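Local structure of NADH dehydrogenase, putative (Plasmodium falciparum, 5JWC) at residues V79-E84 and Q494-W499; V108-K113 and K310-Q315; G459-I464 and S485-V490. The protein probably transfers electrons from NADH through its bound FAD to ubiquinone, as a type II NADH dehydrogenase of the malaria parasite, and binds the quinolone inhibitor RYL-552. All coordinates share one frame; numbering follows the deposited sequence.

Interaction 1: V79-E84 and Q494-W499; sequences VNVCTE and QLLLSW. With TRT (fragment of triton X-100), chain J; 4W0 (5-fluoro-3-methyl-2-{4-[4-(trifluoromethoxy)benzyl]phenyl}quinolin-4(1H)-one), chain K.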
loop_
_atom_site.group_PDB
_atom_site.type_symbol
_atom_site.label_atom_id
_atom_site.label_comp_id
_atom_site.label_asym_id
_atom_site.label_seq_id
_atom_site.Cartn_x
_atom_site.Cartn_y
_atom_site.Cartn_z
ATOM N N VAL A 79 3.154 6.267 2.151
ATOM C CA VAL A 79 4.009 5.468 2.994
ATOM C C VAL A 79 5.492 5.713 2.710
ATOM O O VAL A 79 6.310 5.619 3.620
ATOM C CB VAL A 79 3.660 3.973 2.848
ATOM C CG1 VAL A 79 4.687 3.081 3.553
ATOM C CG2 VAL A 79 2.295 3.731 3.449
ATOM N N ASN A 80 5.850 6.034 1.469
ATOM C CA ASN A 80 7.271 6.287 1.168
ATOM C C ASN A 80 7.848 7.506 1.896
ATOM O O ASN A 80 9.071 7.596 2.101
ATOM C CB ASN A 80 7.484 6.431 -0.347
ATOM C CG ASN A 80 7.267 5.109 -1.089
ATOM O OD1 ASN A 80 6.385 4.993 -1.936
ATOM N ND2 ASN A 80 8.058 4.097 -0.737
ATOM N N VAL A 81 6.987 8.455 2.267
ATOM C CA VAL A 81 7.426 9.618 3.040
ATOM C C VAL A 81 7.655 9.231 4.486
ATOM O O VAL A 81 8.535 9.782 5.143
ATOM C CB VAL A 81 6.395 10.794 3.012
ATOM C CG1 VAL A 81 6.938 12.018 3.773
ATOM C CG2 VAL A 81 6.067 11.182 1.599
ATOM N N CYS A 82 6.891 8.253 4.965
ATOM C CA CYS A 82 6.810 7.965 6.396
ATOM C C CYS A 82 7.650 6.784 6.890
ATOM O O CYS A 82 7.569 6.422 8.071
ATOM C CB CYS A 82 5.357 7.680 6.782
ATOM S SG CYS A 82 4.206 8.975 6.447
ATOM N N THR A 83 8.416 6.154 6.003
ATOM C CA THR A 83 9.209 4.985 6.404
ATOM C C THR A 83 10.634 5.047 5.880
ATOM O O THR A 83 10.937 5.769 4.921
ATOM C CB THR A 83 8.595 3.657 5.897
ATOM O OG1 THR A 83 8.316 3.786 4.505
ATOM C CG2 THR A 83 7.292 3.306 6.613
ATOM N N GLU A 84 11.504 4.288 6.536
ATOM C CA GLU A 84 12.842 3.997 6.017
ATOM C C GLU A 84 13.115 2.513 6.233
ATOM O O GLU A 84 12.891 1.998 7.328
ATOM C CB GLU A 84 13.932 4.811 6.729
ATOM C CG GLU A 84 13.730 6.313 6.746
ATOM C CD GLU A 84 13.991 6.958 5.393
ATOM O OE1 GLU A 84 13.894 8.201 5.286
ATOM O OE2 GLU A 84 14.296 6.225 4.437
ATOM N N GLN A 494 13.342 19.121 6.549
ATOM C CA GLN A 494 14.666 19.021 7.166
ATOM C C GLN A 494 14.735 17.942 8.253
ATOM O O GLN A 494 15.824 17.486 8.596
ATOM C CB GLN A 494 15.088 20.357 7.756
ATOM C CG GLN A 494 15.190 21.465 6.732
ATOM C CD GLN A 494 15.428 22.803 7.402
ATOM O OE1 GLN A 494 14.510 23.612 7.539
ATOM N NE2 GLN A 494 16.658 23.038 7.829
ATOM N N LEU A 495 13.589 17.555 8.809
ATOM C CA LEU A 495 13.586 16.499 9.822
ATOM C C LEU A 495 13.595 15.086 9.212
ATOM O O LEU A 495 14.043 14.130 9.856
ATOM C CB LEU A 495 12.391 16.668 10.770
ATOM C CG LEU A 495 12.401 18.008 11.533
ATOM C CD1 LEU A 495 11.191 18.128 12.456
ATOM C CD2 LEU A 495 13.709 18.175 12.331
ATOM N N LEU A 496 13.138 14.951 7.968
ATOM C CA LEU A 496 13.161 13.648 7.307
ATOM C C LEU A 496 14.613 13.114 7.224
ATOM O O LEU A 496 15.547 13.888 7.115
ATOM C CB LEU A 496 12.513 13.757 5.925
ATOM C CG LEU A 496 10.997 13.951 5.944
ATOM C CD1 LEU A 496 10.483 14.261 4.536
ATOM C CD2 LEU A 496 10.281 12.708 6.541
ATOM N N LEU A 497 14.790 11.797 7.300
ATOM C CA LEU A 497 16.132 11.224 7.512
ATOM C C LEU A 497 16.836 10.719 6.249
ATOM O O LEU A 497 17.907 10.109 6.342
ATOM C CB LEU A 497 16.039 10.091 8.529
ATOM C CG LEU A 497 15.540 10.622 9.883
ATOM C CD1 LEU A 497 15.313 9.478 10.826
ATOM C CD2 LEU A 497 16.569 11.598 10.475
ATOM N N SER A 498 16.249 10.959 5.076
ATOM C CA SER A 498 16.908 10.595 3.823
ATOM C C SER A 498 16.420 11.480 2.687
ATOM O O SER A 498 15.326 12.042 2.759
ATOM C CB SER A 498 16.660 9.129 3.471
ATOM O OG SER A 498 15.312 8.938 3.095
ATOM N N TRP A 499 17.229 11.585 1.638
ATOM C CA TRP A 499 16.823 12.302 0.433
ATOM C C TRP A 499 15.660 11.617 -0.280
ATOM O O TRP A 499 14.827 12.290 -0.871
ATOM C CB TRP A 499 18.019 12.458 -0.514
ATOM C CG TRP A 499 19.037 13.403 0.039
ATOM C CD1 TRP A 499 20.271 13.087 0.548
ATOM C CD2 TRP A 499 18.887 14.818 0.200
ATOM N NE1 TRP A 499 20.901 14.226 0.988
ATOM C CE2 TRP A 499 20.073 15.303 0.781
ATOM C CE3 TRP A 499 17.869 15.725 -0.116
ATOM C CZ2 TRP A 499 20.267 16.651 1.064
ATOM C CZ3 TRP A 499 18.064 17.064 0.165
ATOM C CH2 TRP A 499 19.252 17.514 0.754
HETATM C C25 TRT J . 14.308 15.701 15.374
HETATM O O24 TRT J . 13.164 15.038 14.926
HETATM C C23 TRT J . 12.256 14.829 16.005
HETATM C C22 TRT J . 10.857 14.991 15.503
HETATM O O21 TRT J . 10.456 16.384 15.624
HETATM C C20 TRT J . 9.215 16.618 14.980
HETATM C C19 TRT J . 8.621 17.942 15.442
HETATM O O18 TRT J . 9.391 19.100 15.035
HETATM C C17 TRT J . 9.018 20.261 15.765
HETATM C C16 TRT J . 9.892 21.464 15.302
HETATM O O15 TRT J . 11.202 21.462 15.943
HETATM C C12 TRT J . 12.120 21.978 14.969
HETATM C C13 TRT J . 11.828 23.240 14.385
HETATM C C14 TRT J . 12.676 23.761 13.398
HETATM C C11 TRT J . 13.230 21.241 14.560
HETATM C C10 TRT J . 14.089 21.766 13.568
HETATM C C9 TRT J . 13.813 23.028 12.990
HETATM C C6 TRT J . 14.742 23.592 11.907
HETATM C C8 TRT J . 15.928 24.362 12.540
HETATM C C7 TRT J . 15.316 22.393 11.149
HETATM C C5 TRT J . 13.842 24.363 10.847
HETATM C C1 TRT J . 13.864 25.937 10.591
HETATM C C2 TRT J . 13.672 26.792 11.860
HETATM C C4 TRT J . 15.105 26.342 9.781
HETATM C C3 TRT J . 12.672 26.257 9.703
HETATM C C1 4W0 K . 4.844 -2.123 -5.295
HETATM C C2 4W0 K . 4.371 -2.186 -3.976
HETATM C C3 4W0 K . 4.658 -1.125 -3.098
HETATM C C4 4W0 K . 5.405 0.007 -3.499
HETATM C C5 4W0 K . 5.866 0.055 -4.816
HETATM C C6 4W0 K . 5.595 -0.991 -5.708
HETATM O O1 4W0 K . 2.478 -3.983 8.593
HETATM C C7 4W0 K . 5.708 1.132 -2.535
HETATM C C8 4W0 K . 5.198 1.047 -1.177
HETATM C C9 4W0 K . 4.436 -0.166 -0.793
HETATM C C10 4W0 K . 3.779 -0.382 0.522
HETATM C C11 4W0 K . 2.821 0.576 0.845
HETATM C C12 4W0 K . 2.127 0.474 2.026
HETATM C C13 4W0 K . 2.376 -0.614 2.825
HETATM C C14 4W0 K . 3.296 -1.603 2.495
HETATM C C15 4W0 K . 4.002 -1.485 1.316
HETATM O O2 4W0 K . 6.363 2.112 -2.865
HETATM N N 4W0 K . 4.148 -1.207 -1.725
HETATM C C16 4W0 K . 1.541 -0.659 4.061
HETATM C C17 4W0 K . 1.847 -1.543 5.230
HETATM C C18 4W0 K . 3.032 -1.427 5.938
HETATM C C19 4W0 K . 3.241 -2.232 7.050
HETATM C C20 4W0 K . 2.272 -3.142 7.460
HETATM C C21 4W0 K . 1.075 -3.229 6.747
HETATM C C22 4W0 K . 0.859 -2.428 5.637
HETATM C C23 4W0 K . 5.479 2.184 -0.214
HETATM F F1 4W0 K . 6.572 1.099 -5.213
HETATM C C24 4W0 K . 3.518 -4.965 8.640
HETATM F F2 4W0 K . 3.854 -5.259 7.374
HETATM F F3 4W0 K . 3.093 -6.092 9.248
HETATM F F4 4W0 K . 4.563 -4.540 9.398
HETATM O O HOH W 1 12.893 9.776 7.180
#
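V81 faces L496 with CA atoms 8.2 Å apart, where the short helical turn 79-82 and the strand after it run past the bend joining helices 484-495 and 499-515, and E84 lies as close to S498. S498 is the N-cap residue of helix 499-515, and its OG accepts from S501 N. The same hydroxyl donates to E84 OE1 at 2.7 Å, meeting it on the syn side, 20° out of the carboxylate plane. S501 OG bonds to E84 OE1 as well, so a buried glutamate suits this spot by gathering donors at the helix start. Its chain is bent about the CB-CG bond (chi2 -74°), bringing the carboxylate to the cap. Beside these polar groups, V81 CG1 and L496 CD1 form an apolar pair at 4.3 Å; the other leucine methyl, L496 CD2, sits beside a backbone carbonyl, 3.7 Å from V81 O. Away from the contact, at the outer ends of the two segments, V79 CG2 packs 3.6 Å from C12 of an inhibitor molecule, while L495 CD1 meets the detergent fragment. A water completes the bridge between the segments, donating to E84 OE1 at 2.7 Å and accepting from L497 N at 2.8 Å.

Interaction 2: V108-K113 and K310-Q315; sequences VFYEDK and KTIPVQ
Y110 reaches T311, I312 and P313 from the loop of a beta hairpin, just where strand 99-109 of the mixed sheet ends and the chain turns back toward strand 114-118; the partner residues lie in the irregular chain that follows helix 303-309. One direct hydrogen bond joins the segments: Y110 OH donates to T311 O over 3.1 Å. The donor lies in the carbonyl plane, with a C=O...O angle of 153°. A tyrosine suits this place because its long flat side chain reaches from the hairpin to the loop and carries a donor at its end for a loop carbonyl. The same carbonyl oxygen, T311 O, lies at the ring edge, near its plane, 3.2 Å from Y110 CE2. The ring is directed toward the second segment by a first torsion of 64°, which sets CG between the backbone N and the carbonyl carbon. Apolar packing is limited to I312, whose CG1 lies 4.2 Å from Y110 CE2; the isoleucine, buried here, also touches I332, as does Y110. Apart from this, P313, on the surface, sets a ring methylene against the hydroxyl, its CD 3.5 Å from Y110 OH. T311 itself is tied back to the preceding helix 303-309, its OG1 hydrogen-bonded to F308 O while lying 3.9 Å from Y110 CE2.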
loop_
_atom_site.group_PDB
_atom_site.type_symbol
_atom_site.label_atom_id
_atom_site.label_comp_id
_atom_site.label_asym_id
_atom_site.label_seq_id
_atom_site.Cartn_x
_atom_site.Cartn_y
_atom_site.Cartn_z
ATOM N N VAL A 108 15.565 -10.704 28.649
ATOM C CA VAL A 108 16.949 -10.307 28.807
ATOM C C VAL A 108 17.544 -11.047 30.010
ATOM O O VAL A 108 16.886 -11.192 31.032
ATOM C CB VAL A 108 17.078 -8.786 28.997
ATOM C CG1 VAL A 108 18.541 -8.393 29.070
ATOM C CG2 VAL A 108 16.360 -8.044 27.846
ATOM N N PHE A 109 18.769 -11.537 29.870
ATOM C CA PHE A 109 19.466 -12.214 30.971
ATOM C C PHE A 109 20.732 -11.457 31.257
ATOM O O PHE A 109 21.777 -11.756 30.693
ATOM C CB PHE A 109 19.759 -13.680 30.620
ATOM C CG PHE A 109 18.522 -14.508 30.476
ATOM C CD1 PHE A 109 18.019 -15.220 31.553
ATOM C CD2 PHE A 109 17.825 -14.531 29.276
ATOM C CE1 PHE A 109 16.855 -15.957 31.425
ATOM C CE2 PHE A 109 16.669 -15.264 29.144
ATOM C CZ PHE A 109 16.178 -15.977 30.218
ATOM N N TYR A 110 20.637 -10.450 32.117
ATOM C CA TYR A 110 21.738 -9.508 32.261
ATOM C C TYR A 110 22.988 -10.109 32.904
ATOM O O TYR A 110 24.104 -9.631 32.663
ATOM C CB TYR A 110 21.282 -8.275 33.046
ATOM C CG TYR A 110 20.864 -8.523 34.476
ATOM C CD1 TYR A 110 21.772 -8.398 35.525
ATOM C CD2 TYR A 110 19.548 -8.836 34.780
ATOM C CE1 TYR A 110 21.374 -8.604 36.845
ATOM C CE2 TYR A 110 19.140 -9.043 36.086
ATOM C CZ TYR A 110 20.054 -8.925 37.113
ATOM O OH TYR A 110 19.635 -9.136 38.409
ATOM N N GLU A 111 22.824 -11.147 33.716
ATOM C CA GLU A 111 24.006 -11.741 34.349
ATOM C C GLU A 111 24.854 -12.511 33.344
ATOM O O GLU A 111 26.084 -12.430 33.365
ATOM C CB GLU A 111 23.610 -12.639 35.517
ATOM C CG GLU A 111 22.772 -11.904 36.540
ATOM C CD GLU A 111 22.584 -12.660 37.840
ATOM O OE1 GLU A 111 22.557 -13.909 37.812
ATOM O OE2 GLU A 111 22.478 -11.991 38.894
ATOM N N ASP A 112 24.200 -13.230 32.439
ATOM C CA ASP A 112 24.930 -13.991 31.433
ATOM C C ASP A 112 25.108 -13.263 30.092
ATOM O O ASP A 112 25.669 -13.835 29.155
ATOM C CB ASP A 112 24.239 -15.338 31.227
ATOM C CG ASP A 112 24.270 -16.200 32.489
ATOM O OD1 ASP A 112 25.353 -16.292 33.113
ATOM O OD2 ASP A 112 23.221 -16.772 32.862
ATOM N N LYS A 113 24.637 -12.014 30.013
ATOM C CA LYS A 113 24.868 -11.139 28.851
ATOM C C LYS A 113 24.381 -11.718 27.522
ATOM O O LYS A 113 25.082 -11.676 26.516
ATOM C CB LYS A 113 26.356 -10.802 28.775
ATOM C CG LYS A 113 26.826 -10.090 30.051
ATOM C CD LYS A 113 28.288 -9.672 30.039
ATOM C CE LYS A 113 28.795 -9.276 28.688
ATOM N NZ LYS A 113 30.279 -9.091 28.755
ATOM N N LYS A 310 11.055 -7.342 36.459
ATOM C CA LYS A 310 10.902 -8.282 37.566
ATOM C C LYS A 310 12.135 -9.140 37.823
ATOM O O LYS A 310 12.211 -9.840 38.829
ATOM C CB LYS A 310 9.679 -9.155 37.323
ATOM C CG LYS A 310 8.441 -8.315 37.149
ATOM C CD LYS A 310 7.186 -9.130 37.040
ATOM C CE LYS A 310 5.966 -8.217 37.174
ATOM N NZ LYS A 310 4.672 -8.958 37.273
ATOM N N THR A 311 13.108 -9.057 36.928
ATOM C CA THR A 311 14.345 -9.805 37.069
ATOM C C THR A 311 15.448 -8.930 37.646
ATOM O O THR A 311 16.564 -9.394 37.874
ATOM C CB THR A 311 14.823 -10.387 35.712
ATOM O OG1 THR A 311 15.447 -9.356 34.934
ATOM C CG2 THR A 311 13.663 -10.986 34.932
ATOM N N ILE A 312 15.143 -7.653 37.856
ATOM C CA ILE A 312 16.081 -6.731 38.491
ATOM C C ILE A 312 15.573 -6.419 39.892
ATOM O O ILE A 312 14.539 -5.758 40.051
ATOM C CB ILE A 312 16.249 -5.428 37.684
ATOM C CG1 ILE A 312 16.500 -5.738 36.207
ATOM C CG2 ILE A 312 17.379 -4.597 38.234
ATOM C CD1 ILE A 312 16.512 -4.502 35.342
ATOM N N PRO A 313 16.281 -6.926 40.916
ATOM C CA PRO A 313 15.781 -6.818 42.294
ATOM C C PRO A 313 15.451 -5.384 42.698
ATOM O O PRO A 313 14.300 -5.115 43.047
ATOM C CB PRO A 313 16.931 -7.400 43.137
ATOM C CG PRO A 313 18.136 -7.390 42.234
ATOM C CD PRO A 313 17.600 -7.579 40.848
ATOM N N VAL A 314 16.414 -4.475 42.603
ATOM C CA VAL A 314 16.159 -3.067 42.908
ATOM C C VAL A 314 14.996 -2.445 42.095
ATOM O O VAL A 314 14.339 -1.525 42.578
ATOM C CB VAL A 314 17.439 -2.221 42.722
ATOM C CG1 VAL A 314 17.618 -1.799 41.276
ATOM C CG2 VAL A 314 17.412 -1.008 43.638
ATOM N N GLN A 315 14.720 -2.935 40.885
ATOM C CA GLN A 315 13.637 -2.362 40.074
ATOM C C GLN A 315 12.372 -3.232 40.041
ATOM O O GLN A 315 11.421 -2.922 39.313
ATOM C CB GLN A 315 14.109 -2.118 38.625
ATOM C CG GLN A 315 15.295 -1.175 38.471
ATOM C CD GLN A 315 15.194 -0.329 37.209
ATOM O OE1 GLN A 315 14.100 0.064 36.800
ATOM N NE2 GLN A 315 16.336 -0.039 36.591
#

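Interaction 3: G459-I464 and S485-V490; sequences GSLAYI and STFWKV. With 4W0 (5-fluoro-3-methyl-2-{4-[4-(trifluoromethoxy)benzyl]phenyl}quinolin-4(1H)-one), chain M; TRT (fragment of triton X-100), chain J.
The C-terminal part of the enzyme packs helix 484-495 against an outer strand of a three-stranded antiparallel sheet, and one end of this interface lines an inhibitor pocket. Strand 460-464 and helix 485-490 approach to 9.7 Å between axes, at 130° between their directions. L461 meets two helix residues with its two methyls, CD1 lying 3.8 Å from F487 CE2 and CD2 3.8 Å from W488 CD1. A branched leucine suits this position because it can touch two aromatic rings at once, although its first torsion of -112° is well away from a staggered value. Two residues on, Y463 brings CB to 4.4 Å from W488 NE1. Both rings then receive the quinolone, but differently. Y463 lies under it face to face, with ligand C2 3.5 Å above the middle of the phenol ring; W488 instead offers its indole face to the edge of the ligand, whose C6 lies 3.2 Å above that plane. The phenol hydroxyl is held by D209 and the backbone N of H467, which helps fix the ring. At the other end, V490 CG1 lies 3.5 Å from C3 of the detergent fragment. With no hydrogen bond between strand and helix, their fit rests on apolar and aromatic shape, and the flat, hydrophobic inhibitor exploits it twice, stacked on the phenol face and edge-to-face on the indole.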
loop_
_atom_site.group_PDB
_atom_site.type_symbol
_atom_site.label_atom_id
_atom_site.label_comp_id
_atom_site.label_asym_id
_atom_site.label_seq_id
_atom_site.Cartn_x
_atom_site.Cartn_y
_atom_site.Cartn_z
ATOM N N GLY A 459 10.783 22.828 20.293
ATOM C CA GLY A 459 9.459 23.290 19.933
ATOM C C GLY A 459 8.553 22.210 19.369
ATOM O O GLY A 459 8.982 21.082 19.107
ATOM N N SER A 460 7.285 22.561 19.200
ATOM C CA SER A 460 6.276 21.643 18.698
ATOM C C SER A 460 5.447 22.305 17.615
ATOM O O SER A 460 5.274 23.531 17.620
ATOM C CB SER A 460 5.357 21.178 19.821
ATOM O OG SER A 460 6.103 20.706 20.928
ATOM N N LEU A 461 4.911 21.472 16.726
ATOM C CA LEU A 461 4.156 21.901 15.568
ATOM C C LEU A 461 2.895 21.068 15.474
ATOM O O LEU A 461 2.925 19.870 15.755
ATOM C CB LEU A 461 4.966 21.680 14.278
ATOM C CG LEU A 461 5.444 22.882 13.498
ATOM C CD1 LEU A 461 6.568 23.454 14.362
ATOM C CD2 LEU A 461 5.988 22.465 12.153
ATOM N N ALA A 462 1.806 21.669 15.012
ATOM C CA ALA A 462 0.601 20.888 14.747
ATOM C C ALA A 462 -0.204 21.448 13.583
ATOM O O ALA A 462 -0.372 22.663 13.462
ATOM C CB ALA A 462 -0.264 20.811 16.002
ATOM N N TYR A 463 -0.697 20.565 12.717
ATOM C CA TYR A 463 -1.627 20.961 11.665
ATOM C C TYR A 463 -3.063 20.860 12.183
ATOM O O TYR A 463 -3.458 19.821 12.727
ATOM C CB TYR A 463 -1.453 20.101 10.407
ATOM C CG TYR A 463 -2.429 20.512 9.326
ATOM C CD1 TYR A 463 -2.280 21.724 8.662
ATOM C CD2 TYR A 463 -3.513 19.710 8.993
ATOM C CE1 TYR A 463 -3.175 22.125 7.682
ATOM C CE2 TYR A 463 -4.430 20.107 8.017
ATOM C CZ TYR A 463 -4.247 21.315 7.365
ATOM O OH TYR A 463 -5.126 21.737 6.397
ATOM N N ILE A 464 -3.848 21.932 12.048
ATOM C CA ILE A 464 -5.175 21.945 12.681
ATOM C C ILE A 464 -6.334 22.182 11.702
ATOM O O ILE A 464 -7.466 22.486 12.113
ATOM C CB ILE A 464 -5.253 23.001 13.836
ATOM C CG1 ILE A 464 -5.173 24.434 13.300
ATOM C CG2 ILE A 464 -4.157 22.744 14.900
ATOM C CD1 ILE A 464 -5.529 25.482 14.350
ATOM N N SER A 485 1.474 26.985 6.740
ATOM C CA SER A 485 1.657 25.692 6.081
ATOM C C SER A 485 3.021 25.611 5.404
ATOM O O SER A 485 3.592 24.528 5.305
ATOM C CB SER A 485 0.537 25.424 5.062
ATOM O OG SER A 485 0.663 26.274 3.932
ATOM N N THR A 486 3.547 26.749 4.941
ATOM C CA THR A 486 4.875 26.780 4.318
ATOM C C THR A 486 5.939 26.496 5.361
ATOM O O THR A 486 6.924 25.787 5.111
ATOM C CB THR A 486 5.175 28.146 3.637
ATOM O OG1 THR A 486 4.131 28.461 2.708
ATOM C CG2 THR A 486 6.493 28.084 2.886
ATOM N N PHE A 487 5.737 27.067 6.538
ATOM C CA PHE A 487 6.628 26.853 7.665
ATOM C C PHE A 487 6.697 25.382 8.052
ATOM O O PHE A 487 7.777 24.829 8.291
ATOM C CB PHE A 487 6.162 27.673 8.862
ATOM C CG PHE A 487 6.997 27.467 10.077
ATOM C CD1 PHE A 487 8.258 28.020 10.148
ATOM C CD2 PHE A 487 6.529 26.716 11.140
ATOM C CE1 PHE A 487 9.046 27.839 11.256
ATOM C CE2 PHE A 487 7.309 26.542 12.264
ATOM C CZ PHE A 487 8.572 27.101 12.319
ATOM N N TRP A 488 5.531 24.757 8.112
ATOM C CA TRP A 488 5.431 23.341 8.444
ATOM C C TRP A 488 6.280 22.506 7.456
ATOM O O TRP A 488 7.065 21.660 7.867
ATOM C CB TRP A 488 3.963 22.939 8.420
ATOM C CG TRP A 488 3.617 21.555 8.825
ATOM C CD1 TRP A 488 3.170 21.148 10.046
ATOM C CD2 TRP A 488 3.619 20.391 7.984
ATOM N NE1 TRP A 488 2.906 19.798 10.026
ATOM C CE2 TRP A 488 3.169 19.307 8.774
ATOM C CE3 TRP A 488 3.959 20.152 6.650
ATOM C CZ2 TRP A 488 3.054 18.005 8.271
ATOM C CZ3 TRP A 488 3.835 18.856 6.144
ATOM C CH2 TRP A 488 3.387 17.801 6.957
ATOM N N LYS A 489 6.151 22.781 6.161
ATOM C CA LYS A 489 6.904 22.032 5.137
ATOM C C LYS A 489 8.420 22.233 5.253
ATOM O O LYS A 489 9.203 21.280 5.163
ATOM C CB LYS A 489 6.427 22.448 3.750
ATOM C CG LYS A 489 4.945 22.168 3.548
ATOM C CD LYS A 489 4.503 22.401 2.123
ATOM C CE LYS A 489 3.007 22.114 2.025
ATOM N NZ LYS A 489 2.466 22.421 0.689
ATOM N N VAL A 490 8.831 23.478 5.460
ATOM C CA VAL A 490 10.242 23.796 5.649
ATOM C C VAL A 490 10.804 23.047 6.847
ATOM O O VAL A 490 11.926 22.522 6.794
ATOM C CB VAL A 490 10.469 25.316 5.839
ATOM C CG1 VAL A 490 11.878 25.588 6.329
ATOM C CG2 VAL A 490 10.220 26.046 4.530
HETATM C C1 4W0 M . -0.416 18.921 6.557
HETATM C C2 4W0 M . -1.669 18.988 5.924
HETATM C C3 4W0 M . -1.923 19.985 4.966
HETATM C C4 4W0 M . -0.937 20.930 4.630
HETATM C C5 4W0 M . 0.314 20.862 5.259
HETATM C C6 4W0 M . 0.579 19.869 6.212
HETATM O O1 4W0 M . -13.279 24.056 2.816
HETATM C C7 4W0 M . -1.222 21.990 3.601
HETATM C C8 4W0 M . -2.528 22.054 2.966
HETATM C C9 4W0 M . -3.556 21.053 3.330
HETATM C C10 4W0 M . -4.962 21.022 2.773
HETATM C C11 4W0 M . -5.829 22.093 2.996
HETATM C C12 4W0 M . -7.139 22.063 2.532
HETATM C C13 4W0 M . -7.560 20.929 1.874
HETATM C C14 4W0 M . -6.727 19.862 1.681
HETATM C C15 4W0 M . -5.428 19.890 2.138
HETATM O O2 4W0 M . -0.372 22.801 3.299
HETATM N N 4W0 M . -3.257 20.047 4.315
HETATM C C16 4W0 M . -8.936 20.733 1.310
HETATM C C17 4W0 M . -10.066 21.620 1.755
HETATM C C18 4W0 M . -10.384 21.757 3.100
HETATM C C19 4W0 M . -11.452 22.578 3.457
HETATM C C20 4W0 M . -12.202 23.218 2.463
HETATM C C21 4W0 M . -11.884 23.063 1.119
HETATM C C22 4W0 M . -10.819 22.256 0.768
HETATM C C23 4W0 M . -2.792 23.127 1.935
HETATM F F1 4W0 M . 1.256 21.751 4.940
HETATM C C24 4W0 M . -12.948 25.391 3.111
HETATM F F2 4W0 M . -12.192 25.400 4.211
HETATM F F3 4W0 M . -14.072 26.089 3.345
HETATM F F4 4W0 M . -12.278 25.912 2.073
HETATM C C25 TRT J . 14.308 15.701 15.374
HETATM O O24 TRT J . 13.164 15.038 14.926
HETATM C C23 TRT J . 12.256 14.829 16.005
HETATM C C22 TRT J . 10.857 14.991 15.503
HETATM O O21 TRT J . 10.456 16.384 15.624
HETATM C C20 TRT J . 9.215 16.618 14.980
HETATM C C19 TRT J . 8.621 17.942 15.442
HETATM O O18 TRT J . 9.391 19.100 15.035
HETATM C C17 TRT J . 9.018 20.261 15.765
HETATM C C16 TRT J . 9.892 21.464 15.302
HETATM O O15 TRT J . 11.202 21.462 15.943
HETATM C C12 TRT J . 12.120 21.978 14.969
HETATM C C13 TRT J . 11.828 23.240 14.385
HETATM C C14 TRT J . 12.676 23.761 13.398
HETATM C C11 TRT J . 13.230 21.241 14.560
HETATM C C10 TRT J . 14.089 21.766 13.568
HETATM C C9 TRT J . 13.813 23.028 12.990
HETATM C C6 TRT J . 14.742 23.592 11.907
HETATM C C8 TRT J . 15.928 24.362 12.540
HETATM C C7 TRT J . 15.316 22.393 11.149
HETATM C C5 TRT J . 13.842 24.363 10.847
HETATM C C1 TRT J . 13.864 25.937 10.591
HETATM C C2 TRT J . 13.672 26.792 11.860
HETATM C C4 TRT J . 15.105 26.342 9.781
HETATM C C3 TRT J . 12.672 26.257 9.703
#

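How the interactions relate
Interactions 1 and 3 are buried and share helix 484-495, their centres about 16 Å apart; both also meet the same detergent fragment, though each touches a different inhibitor molecule. Interaction 2 is partly buried and remote, its centre about 36 Å from that of interaction 1 and about 43 Å from that of interaction 3, on the opposite side of the chain's centre from the latter. Chemistry follows place. At the end of the shared helix, interaction 1 joins the C-terminal part to the pyridine nucleotide-disulphide oxidoreductase part through a carboxylate-serine hydrogen bond, a bridging water and a valine-leucine contact. Interaction 3, within the C-terminal part, has no hydrogen bond between its segments and packs by apolar and aromatic groups. Interaction 2 ties two loops together with one tyrosine.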